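Local atomic coordinates of ancestral congerin Con-anc (PDB entry 3AJY), a protein that binds beta-galactosides in a pocket on its beta sandwich, as a reconstructed ancestor of the fish galectins called congerins. Residues V20-N34 and F120-V132. Residues are numbered along the deposited sequence; the frame is centred on the assembly and turned at random.
Sequences VGGVINNYAKRFSIN and FLSLAGDARLTFV. With GAL (beta-D-galactopyranose), chain C.
Ser-32 pairs with Ala-124 and Asn-34 with Ser-122 as antiparallel hydrogen-bonded pairs, while Gly-21 and Val-23 pair likewise with Phe-131 and Arg-128. Thr-130 and Phe-131 both face Gly-21, a classic beta bulge, and both amides reach Gly-21 O, Thr-130 N at 2.8 Å and Phe-131 N at 3.2 Å. Each segment passes from one sheet of the galectin beta sandwich to the other: strands 20-24 and 127-132 pair in one, 30-34 and 120-125 in the other. Asp-126, centre of an inverse gamma turn, sits where 120-132 crosses over. Its OD1 takes Lys-29 N at 2.8 Å and, weakly, Arg-30 N, tying the 25-29 loop to that turn.

Among polar side chains, Asn-34 CG lies beside its backbone N (chi1 -52°), placing ND2 between Ser-122 OG (3.1 Å) and Ser-32 OG (3.2 Å), to both of which it donates; His-45 holds OD1, and the three bonds fix the amide's rotation. Arg-30 NH1 donates almost straight (175°) to galactose O3 and is salt-bridged to Asp-47.

Apolar contacts join the sheets where Ala-127 CB meets Phe-31 CB at 3.7 Å and Val-20 CG1 meets Leu-121 CD2 at 3.8 Å; Ile-33 and Leu-123 are neighbours on the inner face of one sheet. On the outer face, Gly-21 CA makes a CH-pi contact with the Phe-131 ring, 4.0 Å from its centroid and 26° off the normal, and the Arg-128 guanidinium lays one face over Val-23 CB.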
ATOM      1  N   VAL A  20      -7.853  -4.275  -0.157  1.00 27.67           N
ATOM      2  CA  VAL A  20      -6.739  -5.146   0.199  1.00 27.89           C
ATOM      3  C   VAL A  20      -6.954  -6.547  -0.400  1.00 28.00           C
ATOM      4  O   VAL A  20      -8.083  -7.069  -0.437  1.00 27.69           O
ATOM      5  CB  VAL A  20      -6.523  -5.234   1.728  1.00 26.86           C
ATOM      6  CG1 VAL A  20      -5.966  -3.918   2.259  1.00 28.16           C
ATOM      7  CG2 VAL A  20      -7.816  -5.612   2.464  1.00 27.25           C
ATOM      8  N   GLY A  21      -5.860  -7.140  -0.856  1.00 27.67           N
ATOM      9  CA  GLY A  21      -5.880  -8.492  -1.401  1.00 28.33           C
ATOM     10  C   GLY A  21      -4.738  -9.327  -0.835  1.00 27.51           C
ATOM     11  O   GLY A  21      -3.735  -8.789  -0.381  1.00 27.29           O
ATOM     12  N   GLY A  22      -4.889 -10.646  -0.864  1.00 27.82           N
ATOM     13  CA  GLY A  22      -3.853 -11.514  -0.326  1.00 27.19           C
ATOM     14  C   GLY A  22      -4.311 -12.933  -0.426  1.00 27.74           C
ATOM     15  O   GLY A  22      -5.283 -13.223  -1.151  1.00 27.69           O
ATOM     16  N   VAL A  23      -3.618 -13.820   0.296  1.00 26.70           N
ATOM     17  CA  VAL A  23      -3.889 -15.250   0.267  1.00 26.91           C
ATOM     18  C   VAL A  23      -3.997 -15.748   1.697  1.00 27.80           C
ATOM     19  O   VAL A  23      -3.114 -15.463   2.539  1.00 26.88           O
ATOM     20  CB  VAL A  23      -2.775 -16.017  -0.486  1.00 26.85           C
ATOM     21  CG1 VAL A  23      -3.084 -17.530  -0.558  1.00 27.98           C
ATOM     22  CG2 VAL A  23      -2.575 -15.449  -1.913  1.00 27.82           C
ATOM     23  N   ILE A  24      -5.080 -16.468   1.973  1.00 28.32           N
ATOM     24  CA  ILE A  24      -5.318 -17.072   3.279  1.00 29.39           C
ATOM     25  C   ILE A  24      -4.410 -18.311   3.404  1.00 30.55           C
ATOM     26  O   ILE A  24      -4.277 -19.089   2.438  1.00 29.90           O
ATOM     27  CB  ILE A  24      -6.808 -17.444   3.451  1.00 29.93           C
ATOM     28  CG1 ILE A  24      -7.692 -16.194   3.324  1.00 28.83           C
ATOM     29  CG2 ILE A  24      -7.071 -18.121   4.809  1.00 28.84           C
ATOM     30  CD1 ILE A  24      -9.134 -16.476   3.009  1.00 28.67           C
ATOM     31  N   ASN A  25      -3.772 -18.476   4.573  1.00 31.08           N
ATOM     32  CA  ASN A  25      -2.878 -19.620   4.823  1.00 32.23           C
ATOM     33  C   ASN A  25      -3.564 -20.956   4.542  1.00 33.08           C
ATOM     34  O   ASN A  25      -4.793 -21.069   4.660  1.00 32.33           O
ATOM     35  CB  ASN A  25      -2.335 -19.603   6.274  1.00 32.15           C
ATOM     36  CG  ASN A  25      -1.372 -18.443   6.549  1.00 33.36           C
ATOM     37  OD1 ASN A  25      -0.945 -18.239   7.686  1.00 36.03           O
ATOM     38  ND2 ASN A  25      -1.021 -17.692   5.517  1.00 33.38           N
ATOM     39  N   ASN A  26      -2.767 -21.976   4.197  1.00 34.82           N
ATOM     40  CA  ASN A  26      -3.289 -23.343   3.979  1.00 36.52           C
ATOM     41  C   ASN A  26      -4.155 -23.876   5.109  1.00 36.16           C
ATOM     42  O   ASN A  26      -5.106 -24.625   4.884  1.00 36.86           O
ATOM     43  CB  ASN A  26      -2.154 -24.322   3.702  1.00 37.50           C
ATOM     44  CG  ASN A  26      -1.615 -24.203   2.304  1.00 41.89           C
ATOM     45  OD1 ASN A  26      -2.359 -23.884   1.353  1.00 48.08           O
ATOM     46  ND2 ASN A  26      -0.316 -24.483   2.149  1.00 44.42           N
ATOM     47  N   TYR A  27      -3.816 -23.487   6.330  1.00 35.67           N
ATOM     48  CA  TYR A  27      -4.646 -23.753   7.472  1.00 35.51           C
ATOM     49  C   TYR A  27      -4.844 -22.416   8.133  1.00 34.07           C
ATOM     50  O   TYR A  27      -3.921 -21.601   8.187  1.00 34.07           O
ATOM     51  CB  TYR A  27      -3.952 -24.710   8.444  1.00 36.95           C
ATOM     52  CG  TYR A  27      -3.729 -26.107   7.906  1.00 38.87           C
ATOM     53  CD1 TYR A  27      -2.485 -26.488   7.425  1.00 41.10           C
ATOM     54  CD2 TYR A  27      -4.760 -27.052   7.894  1.00 40.31           C
ATOM     55  CE1 TYR A  27      -2.255 -27.774   6.948  1.00 41.35           C
ATOM     56  CE2 TYR A  27      -4.544 -28.343   7.408  1.00 41.96           C
ATOM     57  CZ  TYR A  27      -3.279 -28.692   6.938  1.00 41.21           C
ATOM     58  OH  TYR A  27      -3.026 -29.968   6.455  1.00 42.64           O
ATOM     59  N   ALA A  28      -6.047 -22.185   8.631  1.00 32.52           N
ATOM     60  CA  ALA A  28      -6.418 -20.884   9.140  1.00 31.76           C
ATOM     61  C   ALA A  28      -7.501 -21.007  10.172  1.00 30.99           C
ATOM     62  O   ALA A  28      -8.479 -21.712   9.962  1.00 31.18           O
ATOM     63  CB  ALA A  28      -6.899 -19.985   7.989  1.00 31.19           C
ATOM     64  N   LYS A  29      -7.333 -20.299  11.286  1.00 30.55           N
ATOM     65  CA  LYS A  29      -8.403 -20.141  12.258  1.00 29.97           C
ATOM     66  C   LYS A  29      -9.171 -18.857  11.965  1.00 29.26           C
ATOM     67  O   LYS A  29     -10.396 -18.840  12.017  1.00 28.76           O
ATOM     68  CB  LYS A  29      -7.852 -20.068  13.689  1.00 29.70           C
ATOM     69  CG  LYS A  29      -7.312 -21.366  14.251  1.00 31.05           C
ATOM     70  CD  LYS A  29      -7.445 -21.381  15.796  1.00 32.67           C
ATOM     71  CE  LYS A  29      -6.695 -20.209  16.514  1.00 32.44           C
ATOM     72  NZ  LYS A  29      -7.104 -20.047  17.972  1.00 31.69           N
ATOM     73  N   ARG A  30      -8.428 -17.789  11.675  1.00 29.30           N
ATOM     74  CA  ARG A  30      -8.993 -16.445  11.481  1.00 29.40           C
ATOM     75  C   ARG A  30      -7.980 -15.585  10.751  1.00 29.15           C
ATOM     76  O   ARG A  30      -6.783 -15.863  10.785  1.00 29.41           O
ATOM     77  CB  ARG A  30      -9.305 -15.792  12.836  1.00 29.45           C
ATOM     78  CG  ARG A  30      -8.026 -15.593  13.687  1.00 31.58           C
ATOM     79  CD  ARG A  30      -8.233 -15.603  15.205  1.00 34.92           C
ATOM     80  NE  ARG A  30      -8.834 -14.382  15.678  1.00 37.01           N
ATOM     81  CZ  ARG A  30      -8.379 -13.588  16.645  1.00 35.86           C
ATOM     82  NH1 ARG A  30      -9.077 -12.509  16.914  1.00 32.94           N
ATOM     83  NH2 ARG A  30      -7.271 -13.853  17.348  1.00 36.56           N
ATOM     84  N   PHE A  31      -8.448 -14.542  10.070  1.00 28.46           N
ATOM     85  CA  PHE A  31      -7.572 -13.458   9.676  1.00 27.68           C
ATOM     86  C   PHE A  31      -8.359 -12.160   9.743  1.00 27.99           C
ATOM     87  O   PHE A  31      -9.588 -12.166   9.575  1.00 28.02           O
ATOM     88  CB  PHE A  31      -6.924 -13.711   8.301  1.00 27.65           C
ATOM     89  CG  PHE A  31      -7.798 -13.348   7.132  1.00 27.37           C
ATOM     90  CD1 PHE A  31      -8.794 -14.212   6.700  1.00 27.37           C
ATOM     91  CD2 PHE A  31      -7.610 -12.142   6.455  1.00 26.77           C
ATOM     92  CE1 PHE A  31      -9.609 -13.874   5.602  1.00 25.83           C
ATOM     93  CE2 PHE A  31      -8.418 -11.801   5.366  1.00 27.10           C
ATOM     94  CZ  PHE A  31      -9.416 -12.669   4.950  1.00 23.54           C
ATOM     95  N   SER A  32      -7.665 -11.054  10.010  1.00 27.87           N
ATOM     96  CA  SER A  32      -8.319  -9.760  10.201  1.00 27.60           C
ATOM     97  C   SER A  32      -7.719  -8.661   9.352  1.00 27.79           C
ATOM     98  O   SER A  32      -6.544  -8.693   8.987  1.00 27.58           O
ATOM     99  CB  SER A  32      -8.320  -9.337  11.677  1.00 27.55           C
ATOM    100  OG  SER A  32      -7.000  -9.164  12.156  1.00 28.78           O
ATOM    101  N   ILE A  33      -8.579  -7.717   8.987  1.00 28.16           N
ATOM    102  CA  ILE A  33      -8.169  -6.464   8.394  1.00 27.99           C
ATOM    103  C   ILE A  33      -8.461  -5.424   9.447  1.00 28.00           C
ATOM    104  O   ILE A  33      -9.525  -5.442  10.045  1.00 28.42           O
ATOM    105  CB  ILE A  33      -8.954  -6.183   7.079  1.00 28.37           C
ATOM    106  CG1 ILE A  33      -8.666  -7.290   6.050  1.00 28.21           C
ATOM    107  CG2 ILE A  33      -8.631  -4.779   6.541  1.00 28.51           C
ATOM    108  CD1 ILE A  33      -7.143  -7.556   5.774  1.00 26.17           C
ATOM    109  N   ASN A  34      -7.494  -4.550   9.706  1.00 28.49           N
ATOM    110  CA  ASN A  34      -7.607  -3.545  10.753  1.00 29.10           C
ATOM    111  C   ASN A  34      -7.262  -2.156  10.238  1.00 29.35           C
ATOM    112  O   ASN A  34      -6.209  -1.946   9.644  1.00 29.75           O
ATOM    113  CB  ASN A  34      -6.666  -3.900  11.904  1.00 29.18           C
ATOM    114  CG  ASN A  34      -6.854  -5.309  12.369  1.00 27.91           C
ATOM    115  OD1 ASN A  34      -7.849  -5.632  13.021  1.00 29.73           O
ATOM    116  ND2 ASN A  34      -5.909  -6.169  12.029  1.00 28.93           N
ATOM    117  N   PHE A 120      -3.582   4.059   9.600  1.00 29.49           N
ATOM    118  CA  PHE A 120      -2.973   2.770   9.912  1.00 28.80           C
ATOM    119  C   PHE A 120      -3.805   1.626   9.362  1.00 27.94           C
ATOM    120  O   PHE A 120      -5.015   1.613   9.513  1.00 27.43           O
ATOM    121  CB  PHE A 120      -2.778   2.629  11.427  1.00 28.78           C
ATOM    122  CG  PHE A 120      -2.317   1.267  11.862  1.00 29.42           C
ATOM    123  CD1 PHE A 120      -3.239   0.243  12.077  1.00 29.73           C
ATOM    124  CD2 PHE A 120      -0.951   1.008  12.072  1.00 29.98           C
ATOM    125  CE1 PHE A 120      -2.821  -1.030  12.499  1.00 29.87           C
ATOM    126  CE2 PHE A 120      -0.525  -0.265  12.496  1.00 28.69           C
ATOM    127  CZ  PHE A 120      -1.459  -1.282  12.703  1.00 27.93           C
ATOM    128  N   LEU A 121      -3.125   0.685   8.708  1.00 28.03           N
ATOM    129  CA  LEU A 121      -3.706  -0.556   8.202  1.00 28.20           C
ATOM    130  C   LEU A 121      -2.805  -1.740   8.546  1.00 27.80           C
ATOM    131  O   LEU A 121      -1.591  -1.672   8.381  1.00 28.43           O
ATOM    132  CB  LEU A 121      -3.867  -0.500   6.668  1.00 27.53           C
ATOM    133  CG  LEU A 121      -4.023  -1.832   5.907  1.00 29.25           C
ATOM    134  CD1 LEU A 121      -5.365  -2.486   6.160  1.00 28.60           C
ATOM    135  CD2 LEU A 121      -3.822  -1.689   4.381  1.00 28.72           C
ATOM    136  N   SER A 122      -3.410  -2.838   8.983  1.00 27.60           N
ATOM    137  CA  SER A 122      -2.687  -4.096   9.086  1.00 27.67           C
ATOM    138  C   SER A 122      -3.610  -5.218   8.697  1.00 27.82           C
ATOM    139  O   SER A 122      -4.827  -5.047   8.671  1.00 27.92           O
ATOM    140  CB  SER A 122      -2.207  -4.336  10.522  1.00 27.03           C
ATOM    141  OG  SER A 122      -3.319  -4.576  11.364  1.00 26.58           O
ATOM    142  N   LEU A 123      -2.998  -6.356   8.383  1.00 28.05           N
ATOM    143  CA  LEU A 123      -3.634  -7.655   8.394  1.00 27.36           C
ATOM    144  C   LEU A 123      -3.011  -8.461   9.537  1.00 28.09           C
ATOM    145  O   LEU A 123      -1.791  -8.412   9.759  1.00 27.84           O
ATOM    146  CB  LEU A 123      -3.347  -8.368   7.076  1.00 26.80           C
ATOM    147  CG  LEU A 123      -3.827  -9.805   6.919  1.00 26.79           C
ATOM    148  CD1 LEU A 123      -4.236 -10.084   5.494  1.00 21.99           C
ATOM    149  CD2 LEU A 123      -2.759 -10.797   7.345  1.00 25.08           C
ATOM    150  N   ALA A 124      -3.838  -9.229  10.236  1.00 28.52           N
ATOM    151  CA  ALA A 124      -3.336 -10.079  11.316  1.00 28.04           C
ATOM    152  C   ALA A 124      -3.918 -11.448  11.153  1.00 27.88           C
ATOM    153  O   ALA A 124      -4.917 -11.615  10.431  1.00 27.74           O
ATOM    154  CB  ALA A 124      -3.702  -9.492  12.690  1.00 28.36           C
ATOM    155  N   GLY A 125      -3.289 -12.439  11.784  1.00 26.92           N
ATOM    156  CA  GLY A 125      -3.755 -13.814  11.701  1.00 26.46           C
ATOM    157  C   GLY A 125      -3.266 -14.616  10.503  1.00 26.23           C
ATOM    158  O   GLY A 125      -2.218 -14.333   9.927  1.00 26.89           O
ATOM    159  N   ASP A 126      -4.042 -15.626  10.139  1.00 25.15           N
ATOM    160  CA  ASP A 126      -3.607 -16.676   9.250  1.00 25.52           C
ATOM    161  C   ASP A 126      -3.780 -16.393   7.751  1.00 25.47           C
ATOM    162  O   ASP A 126      -4.426 -17.153   7.037  1.00 25.88           O
ATOM    163  CB  ASP A 126      -4.321 -17.950   9.655  1.00 25.69           C
ATOM    164  CG  ASP A 126      -4.132 -18.262  11.146  1.00 26.05           C
ATOM    165  OD1 ASP A 126      -5.128 -18.607  11.799  1.00 23.86           O
ATOM    166  OD2 ASP A 126      -2.978 -18.118  11.655  1.00 27.71           O
ATOM    167  N   ALA A 127      -3.148 -15.321   7.290  1.00 26.10           N
ATOM    168  CA  ALA A 127      -3.168 -14.920   5.868  1.00 27.05           C
ATOM    169  C   ALA A 127      -1.944 -14.082   5.644  1.00 27.58           C
ATOM    170  O   ALA A 127      -1.216 -13.776   6.594  1.00 27.13           O
ATOM    171  CB  ALA A 127      -4.453 -14.101   5.554  1.00 25.86           C
ATOM    172  N   ARG A 128      -1.707 -13.711   4.388  1.00 28.04           N
ATOM    173  CA  ARG A 128      -0.685 -12.745   4.057  1.00 29.60           C
ATOM    174  C   ARG A 128      -1.302 -11.651   3.177  1.00 29.23           C
ATOM    175  O   ARG A 128      -2.178 -11.935   2.360  1.00 28.56           O
ATOM    176  CB  ARG A 128       0.511 -13.409   3.354  1.00 30.12           C
ATOM    177  CG  ARG A 128       0.223 -14.015   1.986  1.00 32.11           C
ATOM    178  CD  ARG A 128       1.499 -14.446   1.258  1.00 32.91           C
ATOM    179  NE  ARG A 128       1.301 -15.820   0.789  1.00 41.76           N
ATOM    180  CZ  ARG A 128       1.002 -16.161  -0.461  1.00 43.67           C
ATOM    181  NH1 ARG A 128       0.903 -15.241  -1.415  1.00 44.98           N
ATOM    182  NH2 ARG A 128       0.819 -17.433  -0.759  1.00 46.16           N
ATOM    183  N   LEU A 129      -0.856 -10.418   3.381  1.00 28.97           N
ATOM    184  CA  LEU A 129      -1.293  -9.269   2.596  1.00 29.09           C
ATOM    185  C   LEU A 129      -0.393  -9.143   1.381  1.00 28.74           C
ATOM    186  O   LEU A 129       0.832  -9.044   1.534  1.00 28.58           O
ATOM    187  CB  LEU A 129      -1.136  -7.997   3.416  1.00 29.00           C
ATOM    188  CG  LEU A 129      -2.153  -6.835   3.380  1.00 30.20           C
ATOM    189  CD1 LEU A 129      -1.369  -5.540   3.534  1.00 27.08           C
ATOM    190  CD2 LEU A 129      -3.097  -6.777   2.195  1.00 28.87           C
ATOM    191  N   THR A 130      -1.001  -9.138   0.192  1.00 27.54           N
ATOM    192  CA  THR A 130      -0.265  -9.015  -1.066  1.00 27.45           C
ATOM    193  C   THR A 130      -0.265  -7.573  -1.551  1.00 26.92           C
ATOM    194  O   THR A 130       0.756  -7.064  -1.966  1.00 27.05           O
ATOM    195  CB  THR A 130      -0.852  -9.909  -2.185  1.00 27.10           C
ATOM    196  OG1 THR A 130      -0.916 -11.263  -1.753  1.00 29.53           O
ATOM    197  CG2 THR A 130       0.007  -9.852  -3.463  1.00 27.67           C
ATOM    198  N   PHE A 131      -1.418  -6.916  -1.536  1.00 26.56           N
ATOM    199  CA  PHE A 131      -1.451  -5.571  -2.059  1.00 26.46           C
ATOM    200  C   PHE A 131      -2.456  -4.691  -1.341  1.00 26.13           C
ATOM    201  O   PHE A 131      -3.380  -5.163  -0.675  1.00 25.60           O
ATOM    202  CB  PHE A 131      -1.700  -5.577  -3.588  1.00 26.82           C
ATOM    203  CG  PHE A 131      -3.125  -5.844  -3.955  1.00 26.75           C
ATOM    204  CD1 PHE A 131      -3.524  -7.104  -4.353  1.00 26.62           C
ATOM    205  CD2 PHE A 131      -4.078  -4.832  -3.866  1.00 27.88           C
ATOM    206  CE1 PHE A 131      -4.863  -7.358  -4.683  1.00 28.04           C
ATOM    207  CE2 PHE A 131      -5.417  -5.085  -4.187  1.00 27.78           C
ATOM    208  CZ  PHE A 131      -5.803  -6.342  -4.585  1.00 26.93           C
ATOM    209  N   VAL A 132      -2.222  -3.392  -1.466  1.00 26.41           N
ATOM    210  CA  VAL A 132      -3.090  -2.380  -0.916  1.00 27.31           C
ATOM    211  C   VAL A 132      -3.389  -1.445  -2.084  1.00 28.02           C
ATOM    212  O   VAL A 132      -2.478  -0.968  -2.749  1.00 28.56           O
ATOM    213  CB  VAL A 132      -2.390  -1.610   0.227  1.00 26.56           C
ATOM    214  CG1 VAL A 132      -3.322  -0.594   0.846  1.00 26.05           C
ATOM    215  CG2 VAL A 132      -1.884  -2.580   1.292  1.00 28.44           C
TER
HETATM  216  C1  GAL C   2     -11.239 -11.222  20.821  1.00 34.87           C
HETATM  217  C2  GAL C   2      -9.926 -11.596  20.142  1.00 34.60           C
HETATM  218  C3  GAL C   2      -9.233 -10.360  19.573  1.00 33.76           C
HETATM  219  C4  GAL C   2     -10.213  -9.561  18.705  1.00 33.60           C
HETATM  220  C5  GAL C   2     -11.488  -9.246  19.496  1.00 34.49           C
HETATM  221  C6  GAL C   2     -12.533  -8.448  18.696  1.00 34.41           C
HETATM  222  O2  GAL C   2      -9.083 -12.234  21.072  1.00 36.51           O
HETATM  223  O3  GAL C   2      -8.127 -10.794  18.803  1.00 32.66           O
HETATM  224  O4  GAL C   2     -10.530 -10.305  17.543  1.00 32.55           O
HETATM  225  O5  GAL C   2     -12.071 -10.444  19.971  1.00 34.16           O
HETATM  226  O6  GAL C   2     -13.624  -8.100  19.538  1.00 32.38           O
HETATM  227  O   HOH W   1       0.166 -15.692   8.045  1.00 42.07           O